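MAU2 chromatid cohesion factor homolog (Saccharomyces cerevisiae, PDB 4XDN) forms a complex with SCC2 that is required for cohesin to associate with chromosomes, and so takes part in sister chromatid cohesion. Local coordinates at residues V178-G183 / L204-E209; Q212-L217 / L237-S242; Y415-Q420 / T436-S441; I451-C456 / N480-Q485. All coordinates share one frame; numbering follows the deposited sequence.

Contact 1 (V178-G183 / L204-E209)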
# COMPACT_ATOMS: atom_id res chain seq x y z
N VAL A 178 -14.90 -8.63 18.73
CA VAL A 178 -15.21 -8.19 17.38
C VAL A 178 -15.30 -6.67 17.32
O VAL A 178 -14.79 -6.05 16.39
CB VAL A 178 -16.53 -8.82 16.88
CG1 VAL A 178 -17.00 -8.21 15.55
CG2 VAL A 178 -16.37 -10.33 16.72
N PHE A 179 -15.93 -6.07 18.31
CA PHE A 179 -16.14 -4.62 18.28
C PHE A 179 -14.92 -3.85 18.76
O PHE A 179 -14.77 -2.67 18.46
CB PHE A 179 -17.38 -4.26 19.10
CG PHE A 179 -18.66 -4.55 18.38
CD1 PHE A 179 -19.12 -3.70 17.38
CD2 PHE A 179 -19.39 -5.69 18.66
CE1 PHE A 179 -20.28 -3.97 16.70
CE2 PHE A 179 -20.56 -5.97 17.98
CZ PHE A 179 -21.01 -5.10 17.00
N GLN A 180 -14.03 -4.52 19.50
CA GLN A 180 -12.72 -3.95 19.77
C GLN A 180 -11.99 -3.79 18.45
O GLN A 180 -11.35 -2.77 18.20
CB GLN A 180 -11.92 -4.83 20.73
CG GLN A 180 -12.24 -4.59 22.20
CD GLN A 180 -11.34 -5.39 23.12
OE1 GLN A 180 -11.62 -6.55 23.44
NE2 GLN A 180 -10.24 -4.78 23.54
N TYR A 181 -12.11 -4.80 17.59
CA TYR A 181 -11.50 -4.78 16.27
C TYR A 181 -12.12 -3.70 15.39
O TYR A 181 -11.42 -3.07 14.60
CB TYR A 181 -11.64 -6.16 15.61
CG TYR A 181 -11.59 -6.13 14.10
CD1 TYR A 181 -10.38 -6.07 13.43
CD2 TYR A 181 -12.76 -6.18 13.35
CE1 TYR A 181 -10.33 -6.05 12.05
CE2 TYR A 181 -12.72 -6.16 11.98
CZ TYR A 181 -11.50 -6.10 11.33
OH TYR A 181 -11.47 -6.08 9.95
N VAL A 182 -13.43 -3.50 15.52
CA VAL A 182 -14.11 -2.43 14.80
C VAL A 182 -13.54 -1.09 15.24
O VAL A 182 -13.26 -0.22 14.41
CB VAL A 182 -15.63 -2.45 15.04
CG1 VAL A 182 -16.30 -1.19 14.49
CG2 VAL A 182 -16.25 -3.69 14.41
N GLY A 183 -13.36 -0.92 16.55
CA GLY A 183 -12.79 0.29 17.10
C GLY A 183 -11.41 0.58 16.53
O GLY A 183 -11.12 1.72 16.16
N LEU A 204 -5.23 -7.87 20.92
CA LEU A 204 -4.53 -9.14 20.71
C LEU A 204 -4.27 -9.88 22.02
O LEU A 204 -4.37 -11.11 22.07
CB LEU A 204 -3.19 -8.88 20.00
CG LEU A 204 -3.28 -8.46 18.53
CD1 LEU A 204 -1.95 -7.89 18.05
CD2 LEU A 204 -3.70 -9.64 17.67
N SER A 205 -3.95 -9.14 23.08
CA SER A 205 -3.59 -9.75 24.35
C SER A 205 -4.74 -10.54 24.96
O SER A 205 -4.51 -11.45 25.77
CB SER A 205 -3.13 -8.67 25.34
OG SER A 205 -4.20 -7.81 25.70
N GLN A 206 -5.97 -10.21 24.58
CA GLN A 206 -7.15 -10.85 25.15
C GLN A 206 -7.64 -12.03 24.31
O GLN A 206 -8.49 -12.79 24.75
CB GLN A 206 -8.27 -9.82 25.30
CG GLN A 206 -7.98 -8.74 26.32
CD GLN A 206 -8.93 -7.56 26.22
OE1 GLN A 206 -8.50 -6.41 26.13
NE2 GLN A 206 -10.23 -7.84 26.23
N CYS A 207 -7.10 -12.17 23.11
CA CYS A 207 -7.48 -13.28 22.23
C CYS A 207 -6.84 -14.59 22.65
O CYS A 207 -5.72 -14.61 23.17
CB CYS A 207 -7.11 -12.97 20.78
SG CYS A 207 -8.07 -11.66 20.01
N ARG A 208 -7.55 -15.69 22.41
CA ARG A 208 -7.02 -17.02 22.62
C ARG A 208 -5.80 -17.24 21.74
O ARG A 208 -5.83 -16.96 20.54
CB ARG A 208 -8.09 -18.08 22.33
CG ARG A 208 -7.63 -19.52 22.48
CD ARG A 208 -8.80 -20.49 22.38
NE ARG A 208 -9.57 -20.30 21.15
CZ ARG A 208 -9.35 -20.94 20.00
NH1 ARG A 208 -8.37 -21.83 19.90
NH2 ARG A 208 -10.11 -20.68 18.94
N GLU A 209 -4.72 -17.71 22.34
CA GLU A 209 -3.47 -17.89 21.61
C GLU A 209 -3.59 -19.04 20.61
O GLU A 209 -4.29 -20.02 20.85
CB GLU A 209 -2.32 -18.15 22.59
CG GLU A 209 -0.98 -18.41 21.92
CD GLU A 209 -0.58 -17.33 20.94
OE1 GLU A 209 0.09 -17.65 19.93
OE2 GLU A 209 -0.94 -16.15 21.16

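Contact 2 (Q212-L217 / L237-S242)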
# COMPACT_ATOMS: atom_id res chain seq x y z
N GLN A 212 -7.39 -18.89 15.05
CA GLN A 212 -7.55 -18.26 13.75
C GLN A 212 -7.86 -16.78 13.90
O GLN A 212 -7.38 -15.94 13.13
CB GLN A 212 -8.66 -18.95 12.96
CG GLN A 212 -8.97 -18.31 11.61
CD GLN A 212 -10.04 -19.06 10.85
OE1 GLN A 212 -11.07 -19.44 11.42
NE2 GLN A 212 -9.80 -19.29 9.56
N TRP A 213 -8.65 -16.46 14.92
CA TRP A 213 -9.07 -15.10 15.18
C TRP A 213 -7.89 -14.20 15.55
O TRP A 213 -7.74 -13.11 14.99
CB TRP A 213 -10.12 -15.09 16.30
CG TRP A 213 -10.59 -13.73 16.71
CD1 TRP A 213 -10.59 -13.23 17.98
CD2 TRP A 213 -11.13 -12.70 15.87
NE1 TRP A 213 -11.10 -11.95 17.98
CE2 TRP A 213 -11.43 -11.60 16.70
CE3 TRP A 213 -11.38 -12.60 14.50
CZ2 TRP A 213 -11.97 -10.42 16.20
CZ3 TRP A 213 -11.91 -11.42 14.01
CH2 TRP A 213 -12.20 -10.35 14.86
N LYS A 214 -7.04 -14.66 16.46
CA LYS A 214 -5.89 -13.86 16.88
C LYS A 214 -4.91 -13.66 15.73
O LYS A 214 -4.44 -12.55 15.50
CB LYS A 214 -5.17 -14.51 18.06
CG LYS A 214 -3.90 -13.76 18.46
CD LYS A 214 -3.36 -14.19 19.81
CE LYS A 214 -2.17 -13.32 20.19
NZ LYS A 214 -1.58 -13.68 21.50
N TRP A 215 -4.61 -14.74 15.02
CA TRP A 215 -3.68 -14.68 13.90
C TRP A 215 -4.22 -13.79 12.79
O TRP A 215 -3.45 -13.13 12.09
CB TRP A 215 -3.39 -16.08 13.36
CG TRP A 215 -2.27 -16.78 14.07
CD1 TRP A 215 -1.12 -16.21 14.54
CD2 TRP A 215 -2.19 -18.17 14.40
NE1 TRP A 215 -0.33 -17.17 15.14
CE2 TRP A 215 -0.96 -18.38 15.07
CE3 TRP A 215 -3.03 -19.27 14.20
CZ2 TRP A 215 -0.56 -19.63 15.52
CZ3 TRP A 215 -2.63 -20.51 14.66
CH2 TRP A 215 -1.40 -20.68 15.31
N PHE A 216 -5.54 -13.76 12.62
CA PHE A 216 -6.15 -12.86 11.66
C PHE A 216 -5.92 -11.40 12.07
O PHE A 216 -5.51 -10.58 11.25
CB PHE A 216 -7.65 -13.12 11.54
CG PHE A 216 -8.41 -11.98 10.92
CD1 PHE A 216 -8.28 -11.70 9.57
CD2 PHE A 216 -9.23 -11.18 11.69
CE1 PHE A 216 -8.97 -10.65 9.00
CE2 PHE A 216 -9.92 -10.12 11.12
CZ PHE A 216 -9.79 -9.86 9.77
N LEU A 217 -6.18 -11.10 13.33
CA LEU A 217 -6.02 -9.75 13.85
C LEU A 217 -4.56 -9.30 13.77
O LEU A 217 -4.27 -8.14 13.52
CB LEU A 217 -6.50 -9.66 15.29
CG LEU A 217 -8.00 -9.86 15.51
CD1 LEU A 217 -8.28 -10.04 16.98
CD2 LEU A 217 -8.78 -8.68 14.94
N LEU A 237 5.96 -9.87 14.98
CA LEU A 237 6.77 -10.57 13.99
C LEU A 237 6.76 -12.07 14.25
O LEU A 237 6.57 -12.87 13.34
CB LEU A 237 8.20 -10.03 13.98
CG LEU A 237 8.79 -9.55 12.65
CD1 LEU A 237 7.95 -8.44 12.05
CD2 LEU A 237 10.22 -9.08 12.86
N GLN A 238 6.98 -12.44 15.51
CA GLN A 238 6.96 -13.85 15.89
C GLN A 238 5.56 -14.43 15.74
O GLN A 238 5.40 -15.59 15.34
CB GLN A 238 7.44 -14.02 17.34
CG GLN A 238 8.91 -13.68 17.54
CD GLN A 238 9.36 -13.88 18.98
OE1 GLN A 238 8.64 -14.48 19.79
NE2 GLN A 238 10.55 -13.38 19.31
N GLU A 239 4.56 -13.62 16.04
CA GLU A 239 3.17 -14.05 15.91
C GLU A 239 2.86 -14.32 14.44
O GLU A 239 2.13 -15.26 14.11
CB GLU A 239 2.22 -12.99 16.47
CG GLU A 239 0.78 -13.46 16.64
CD GLU A 239 0.62 -14.48 17.76
OE1 GLU A 239 1.41 -14.43 18.73
OE2 GLU A 239 -0.29 -15.33 17.66
N LEU A 240 3.41 -13.48 13.57
CA LEU A 240 3.23 -13.65 12.13
C LEU A 240 3.88 -14.95 11.65
O LEU A 240 3.28 -15.70 10.87
CB LEU A 240 3.84 -12.45 11.38
CG LEU A 240 3.87 -12.52 9.85
CD1 LEU A 240 2.46 -12.52 9.26
CD2 LEU A 240 4.68 -11.35 9.29
N ARG A 241 5.09 -15.22 12.11
CA ARG A 241 5.83 -16.40 11.67
C ARG A 241 5.20 -17.69 12.19
O ARG A 241 5.29 -18.74 11.55
CB ARG A 241 7.29 -16.31 12.11
CG ARG A 241 8.10 -15.24 11.38
CD ARG A 241 9.60 -15.38 11.63
NE ARG A 241 9.99 -14.89 12.95
CZ ARG A 241 10.45 -13.67 13.21
NH1 ARG A 241 10.58 -12.77 12.24
NH2 ARG A 241 10.78 -13.34 14.45
N SER A 242 4.55 -17.61 13.35
CA SER A 242 3.96 -18.79 13.98
C SER A 242 2.59 -19.14 13.40
O SER A 242 2.03 -20.19 13.72
CB SER A 242 3.84 -18.58 15.49
OG SER A 242 2.87 -17.60 15.80

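Contact 3 (Y415-Q420 / T436-S441). With SO4 (sulfate ion), chain C.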
# COMPACT_ATOMS: atom_id res chain seq x y z
N TYR A 415 4.91 10.54 -6.48
CA TYR A 415 5.76 9.79 -7.40
C TYR A 415 6.07 10.58 -8.68
O TYR A 415 7.21 10.57 -9.15
CB TYR A 415 5.11 8.45 -7.77
CG TYR A 415 5.41 7.32 -6.80
CD1 TYR A 415 5.93 7.56 -5.54
CD2 TYR A 415 5.19 5.99 -7.17
CE1 TYR A 415 6.21 6.52 -4.66
CE2 TYR A 415 5.47 4.95 -6.30
CZ TYR A 415 5.98 5.22 -5.05
OH TYR A 415 6.25 4.18 -4.19
N VAL A 416 5.07 11.25 -9.23
CA VAL A 416 5.24 11.99 -10.48
C VAL A 416 6.21 13.14 -10.30
O VAL A 416 7.13 13.31 -11.10
CB VAL A 416 3.89 12.52 -11.00
CG1 VAL A 416 4.09 13.49 -12.17
CG2 VAL A 416 2.99 11.38 -11.42
N ARG A 417 6.00 13.95 -9.27
CA ARG A 417 6.84 15.12 -9.05
C ARG A 417 8.20 14.74 -8.45
O ARG A 417 9.13 15.54 -8.45
CB ARG A 417 6.13 16.15 -8.16
CG ARG A 417 5.55 15.61 -6.86
CD ARG A 417 4.27 16.37 -6.48
NE ARG A 417 3.41 15.57 -5.61
CZ ARG A 417 2.80 16.02 -4.51
NH1 ARG A 417 2.95 17.28 -4.11
NH2 ARG A 417 2.04 15.20 -3.80
N LEU A 418 8.31 13.51 -7.94
CA LEU A 418 9.61 12.99 -7.53
C LEU A 418 10.46 12.75 -8.76
O LEU A 418 11.62 13.18 -8.83
CB LEU A 418 9.46 11.70 -6.71
CG LEU A 418 10.78 10.98 -6.39
CD1 LEU A 418 11.76 11.91 -5.67
CD2 LEU A 418 10.53 9.73 -5.55
N LEU A 419 9.89 12.05 -9.74
CA LEU A 419 10.57 11.79 -11.00
C LEU A 419 10.90 13.09 -11.72
O LEU A 419 11.91 13.19 -12.41
CB LEU A 419 9.71 10.90 -11.90
CG LEU A 419 9.69 9.41 -11.56
CD1 LEU A 419 8.65 8.69 -12.40
CD2 LEU A 419 11.07 8.78 -11.77
N GLN A 420 10.04 14.09 -11.54
CA GLN A 420 10.27 15.40 -12.14
C GLN A 420 11.40 16.13 -11.42
O GLN A 420 12.21 16.81 -12.05
CB GLN A 420 8.99 16.24 -12.10
CG GLN A 420 9.15 17.67 -12.60
CD GLN A 420 9.75 17.74 -13.99
OE1 GLN A 420 9.54 16.86 -14.82
NE2 GLN A 420 10.50 18.81 -14.25
N THR A 436 12.26 20.23 -1.83
CA THR A 436 11.77 20.86 -0.60
C THR A 436 10.25 20.86 -0.56
O THR A 436 9.65 20.51 0.45
CB THR A 436 12.28 22.30 -0.46
OG1 THR A 436 13.71 22.32 -0.55
CG2 THR A 436 11.86 22.90 0.87
N ARG A 437 9.62 21.27 -1.66
CA ARG A 437 8.17 21.31 -1.74
C ARG A 437 7.56 19.92 -1.63
O ARG A 437 6.48 19.75 -1.09
CB ARG A 437 7.71 21.98 -3.05
CG ARG A 437 7.82 23.49 -3.05
CD ARG A 437 7.13 24.11 -4.26
NE ARG A 437 7.62 23.55 -5.52
CZ ARG A 437 7.07 22.53 -6.18
NH1 ARG A 437 5.99 21.93 -5.70
NH2 ARG A 437 7.61 22.11 -7.31
N LEU A 438 8.27 18.93 -2.16
CA LEU A 438 7.77 17.56 -2.12
C LEU A 438 7.88 17.00 -0.71
O LEU A 438 7.00 16.26 -0.25
CB LEU A 438 8.53 16.68 -3.11
CG LEU A 438 8.12 15.20 -3.16
CD1 LEU A 438 6.62 15.05 -3.28
CD2 LEU A 438 8.81 14.50 -4.32
N ALA A 439 8.96 17.36 -0.02
CA ALA A 439 9.18 16.90 1.35
C ALA A 439 8.23 17.59 2.33
O ALA A 439 8.12 17.17 3.49
CB ALA A 439 10.62 17.13 1.75
N GLN A 440 7.56 18.64 1.88
CA GLN A 440 6.71 19.45 2.76
C GLN A 440 5.23 19.13 2.59
O GLN A 440 4.42 19.42 3.47
CB GLN A 440 6.96 20.94 2.51
CG GLN A 440 5.91 21.64 1.65
CD GLN A 440 6.31 23.04 1.25
OE1 GLN A 440 7.48 23.41 1.31
NE2 GLN A 440 5.33 23.84 0.83
N SER A 441 4.86 18.54 1.45
CA SER A 441 3.46 18.23 1.17
C SER A 441 2.95 17.13 2.11
O SER A 441 3.67 16.18 2.41
CB SER A 441 3.29 17.80 -0.29
OG SER A 441 4.26 16.84 -0.66
S SO4 C . 1.99 13.07 -7.83
O1 SO4 C . 1.96 11.73 -8.40
O2 SO4 C . 1.19 13.98 -8.65
O3 SO4 C . 1.46 13.04 -6.47
O4 SO4 C . 3.37 13.56 -7.80

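Contact 4 (I451-C456 / N480-Q485)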
# COMPACT_ATOMS: atom_id res chain seq x y z
N ILE A 451 13.56 10.53 0.62
CA ILE A 451 14.32 10.52 -0.62
C ILE A 451 14.56 11.95 -1.07
O ILE A 451 15.66 12.32 -1.49
CB ILE A 451 13.60 9.72 -1.74
CG1 ILE A 451 13.59 8.23 -1.40
CG2 ILE A 451 14.29 9.95 -3.10
CD1 ILE A 451 12.73 7.39 -2.32
N SER A 452 13.51 12.77 -0.96
CA SER A 452 13.59 14.17 -1.34
C SER A 452 14.58 14.93 -0.45
O SER A 452 15.35 15.76 -0.93
CB SER A 452 12.21 14.83 -1.26
OG SER A 452 11.28 14.16 -2.08
N LEU A 453 14.57 14.63 0.85
CA LEU A 453 15.44 15.31 1.80
C LEU A 453 16.89 14.90 1.62
O LEU A 453 17.80 15.72 1.79
CB LEU A 453 14.99 15.04 3.24
CG LEU A 453 13.74 15.78 3.72
CD1 LEU A 453 13.30 15.25 5.08
CD2 LEU A 453 13.99 17.28 3.80
N LEU A 454 17.12 13.63 1.29
CA LEU A 454 18.47 13.11 1.13
C LEU A 454 19.12 13.65 -0.14
O LEU A 454 20.29 14.04 -0.13
CB LEU A 454 18.46 11.58 1.12
CG LEU A 454 18.20 10.89 2.46
CD1 LEU A 454 18.03 9.40 2.27
CD2 LEU A 454 19.31 11.18 3.46
N ASN A 455 18.36 13.66 -1.23
CA ASN A 455 18.84 14.28 -2.47
C ASN A 455 19.09 15.76 -2.24
O ASN A 455 20.08 16.31 -2.73
CB ASN A 455 17.84 14.09 -3.61
CG ASN A 455 17.86 12.68 -4.17
OD1 ASN A 455 18.90 12.04 -4.25
ND2 ASN A 455 16.69 12.20 -4.57
N CYS A 456 18.20 16.40 -1.49
CA CYS A 456 18.32 17.81 -1.19
C CYS A 456 19.57 18.08 -0.36
O CYS A 456 20.26 19.08 -0.57
CB CYS A 456 17.08 18.32 -0.44
SG CYS A 456 17.07 20.09 -0.13
N ASN A 480 22.39 21.48 7.88
CA ASN A 480 22.05 21.08 9.25
C ASN A 480 20.54 20.97 9.44
O ASN A 480 20.06 20.06 10.11
CB ASN A 480 22.64 22.09 10.24
CG ASN A 480 24.13 22.31 10.04
OD1 ASN A 480 24.61 23.44 10.07
ND2 ASN A 480 24.87 21.23 9.82
N LYS A 481 19.81 21.91 8.85
CA LYS A 481 18.35 21.90 8.89
C LYS A 481 17.79 20.64 8.24
O LYS A 481 17.03 19.89 8.85
CB LYS A 481 17.79 23.15 8.20
CG LYS A 481 16.27 23.21 8.11
CD LYS A 481 15.82 24.27 7.10
CE LYS A 481 14.82 23.70 6.11
NZ LYS A 481 14.61 24.60 4.94
N VAL A 482 18.16 20.42 6.98
CA VAL A 482 17.69 19.28 6.21
C VAL A 482 18.07 17.96 6.89
O VAL A 482 17.30 17.00 6.86
CB VAL A 482 18.25 19.30 4.77
CG1 VAL A 482 18.05 17.96 4.06
CG2 VAL A 482 17.60 20.42 3.96
N TRP A 483 19.25 17.92 7.50
CA TRP A 483 19.74 16.69 8.11
C TRP A 483 18.91 16.27 9.31
O TRP A 483 18.57 15.10 9.47
CB TRP A 483 21.20 16.83 8.52
CG TRP A 483 21.79 15.53 8.99
CD1 TRP A 483 22.01 15.15 10.28
CD2 TRP A 483 22.22 14.44 8.16
NE1 TRP A 483 22.56 13.89 10.31
CE2 TRP A 483 22.69 13.43 9.02
CE3 TRP A 483 22.24 14.22 6.78
CZ2 TRP A 483 23.20 12.22 8.55
CZ3 TRP A 483 22.74 13.02 6.31
CH2 TRP A 483 23.21 12.04 7.19
N LEU A 484 18.58 17.23 10.18
CA LEU A 484 17.76 16.95 11.35
C LEU A 484 16.40 16.40 10.94
O LEU A 484 15.84 15.54 11.61
CB LEU A 484 17.59 18.20 12.21
CG LEU A 484 18.81 18.64 13.02
CD1 LEU A 484 18.57 20.02 13.62
CD2 LEU A 484 19.13 17.64 14.12
N GLN A 485 15.88 16.92 9.83
CA GLN A 485 14.61 16.44 9.29
C GLN A 485 14.72 14.99 8.84
O GLN A 485 13.78 14.21 9.01
CB GLN A 485 14.17 17.33 8.12
CG GLN A 485 13.68 18.70 8.55
CD GLN A 485 13.58 19.68 7.39
OE1 GLN A 485 14.05 19.41 6.28
NE2 GLN A 485 12.97 20.84 7.64

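Contact 1 (V178-G183 / L204-E209)
Gln-180 and Gln-206 meet through their terminal amides, and this polar approach is all that joins the two segments. Gln-180 OE1 stands 3.4 Å from Gln-206 NE2, and the reverse pair, Gln-180 NE2 and Gln-206 OE1, is 3.5 Å apart, so each amide sets its oxygen against the other's nitrogen. The amide planes are turned 35° from one another, while the two side chains cross at about a right angle. Both chains are extended beyond CG, and each starts anti to its own carbonyl carbon (chi1 -84° in Gln-180, -66° in Gln-206); this length lets the amides touch across a backbone gap of 10.4 Å between Gln-180 CA and Gln-206 CA.

Backbone bonding fixes the two starting points. Gly-183 N bonds to Phe-179 O within the continuing helix 170-189, whereas Cys-207 N bonds to Leu-204 O at 3.1 Å near the end of helix 193-206. These helices follow each other in the chain, as in the probably TPR-like helical array of this family.

Beyond the segments, Gln-180 rests on Val-161 and Leu-203, Cys-207 packs on Trp-213 of helix 212-228, and Tyr-181 meets both Leu-217 and an apolar side chain of another protein's chain.

Two neutral amides at the surface, burying only 70 Å² between the segments, make a light polar touch with no ionic tie.

Contact 2 (Q212-L217 / L237-S242)
The Trp-215 indole is approached obliquely at two places. At its pyrrole end, the Glu-239 carboxylate, tilted 36° from the ring plane, brings OE2 to 3.1 Å from Trp-215 NE1, yet the angle is too poor for a hydrogen bond. At the benzo end, Ser-242 O lies 3.2 Å from Trp-215 CZ2. Within segment 212-217 a second indole, that of Trp-213, has Leu-217 CD1 3.4 Å above one face, toward the rim.

Glu-239 reaches the ring by starting anti to its backbone N (chi1 -168°) and then bending at CG (chi2 70°), which brings the carboxylate beside the pyrrole end of the indole. The same carboxylate borders the extended Lys-214 chain, with OE2 3.7 Å from Lys-214 CE. Lys-214 NZ is 4.1 Å from Glu-239 OE1, beyond salt-bridge range; its salt bridge is made to Glu-209, whose own carboxylate comes close to Glu-239, and the lysine would be expected to ease that crowding of like charge.

The segments belong to helices 212-228 and 234-241, successive members of a largely helical, probably TPR-like array, and touch near the start of the first and toward the end of the second. Here Ser-242 OG turns back to bond Glu-239 O at 3.0 Å, standing above the carbonyl plane. Thr-243 OG1 bonds the same oxygen and packs against Trp-215. On another side of helix 212-228, Phe-216 meets Trp-255 and an apolar side chain of another protein's chain.

Contact 3 (Y415-Q420 / T436-S441)
Leu-438 reaches Arg-417 and Leu-418 with different methyls. CD1 lies over one face of the Arg-417 guanidinium, 4.0 Å above the plane and toward the rim, and also 3.8 Å from Arg-417 CG. CD2 presses on the backbone turn of the facing helix, 3.6 Å from Leu-418 CA and almost as near its CB.

A sulfate ion, probably from the crystallisation liquor, holds the arginine in this crystal. Its O4 sits at the guanidinium edge and accepts bonds from Arg-417 NE and Arg-417 N, each 3.0 Å long; NE and NH2 bond O3 weakly. CG of Arg-417 lies between the backbone N and the carbonyl carbon (chi1 51°), which folds the chain back over the start of its helix toward the anion. Gly-414 N and Val-416 N add further bonds, making this an anion held at a helix N-terminus, where the helix dipole would assist.

Within 436-441, Ser-441 OG bonds Leu-438 O at 2.8 Å, and the same OG lies 3.7 Å from Arg-417 NH1.

Around the pair, Leu-418 of helix 415-426 packs on Trp-392 of helix 369-398, while Leu-438 of helix 432-440 continues onto Val-448 and Ser-452 of helix 446-466.

Contact 4 (I451-C456 / N480-Q485)
Leu-453 O is met by a methyl of the facing helix, Val-482 CG1, which presses on it at 3.2 Å. On the same helical turn, Cys-456 N bonds Ser-452 O at 3.0 Å. No hydrogen bond crosses between the segments, and the contact is made by four residues packed along one seam.

Val-482 is inserted between Leu-453 and Cys-456, its branches parted by a chi1 of 166°: CG1 is anti to the backbone N, and CG2 beside it. Besides the carbonyl oxygen, CG1 lies 4.1 Å from Leu-453 CD2; the leucine and valine chains slide past each other in opposite directions. CG2 instead meets Cys-456 SG, also at 4.1 Å.

One turn further on, Gln-485 crosses the end of Leu-453 at about a right angle. Its CB touches Leu-453 CD1 at 3.8 Å, and the extended chain carries OE1 on to 3.3 Å from Leu-453 CD2, so the two methyls meet opposite ends of one glutamine. The amide oxygen thus borders a methyl group in a largely apolar seam.

The short axes approach to 9.4 Å and run antiparallel, 150° apart, as successive helices of a helical hairpin; Leu-453 and Val-482 are the nearest backbone pair. Leu-453 goes on to pack on Val-486 and Leu-489 of helix 472-490 and on Ala-439 of helix 432-440. Trp-483 meets Tyr-457 and Trp-509. On another side of helix 446-466, Asn-455 OD1 bonds the backbone of another protein's chain, and Ile-451 and Leu-454 pack on its apolar side chains; helix 499-513 follows, touching Leu-454 through Trp-501.

How the contacts relate
The contacts form two neighbouring pairs in one largely helical array. Contacts 1 and 2, with centres 12 Å apart, are tied by a salt bridge, Glu-209 OE2 lying 2.6 Å from Lys-214 NZ. Contacts 3 and 4, with centres 13 Å apart, join through apolar packing that includes Leu-418 CD1 at 4.1 Å from Ile-451 CG2. The pairs themselves are remote: nearest atoms of contacts 2 and 3 are about 21 Å apart, and these two lie on opposite sides of the chain's centre. The sulfate belongs to contact 3 alone. In each contact a segment residue outside the touching pairs reaches another protein's chain, consistent with the complex formed with SCC2.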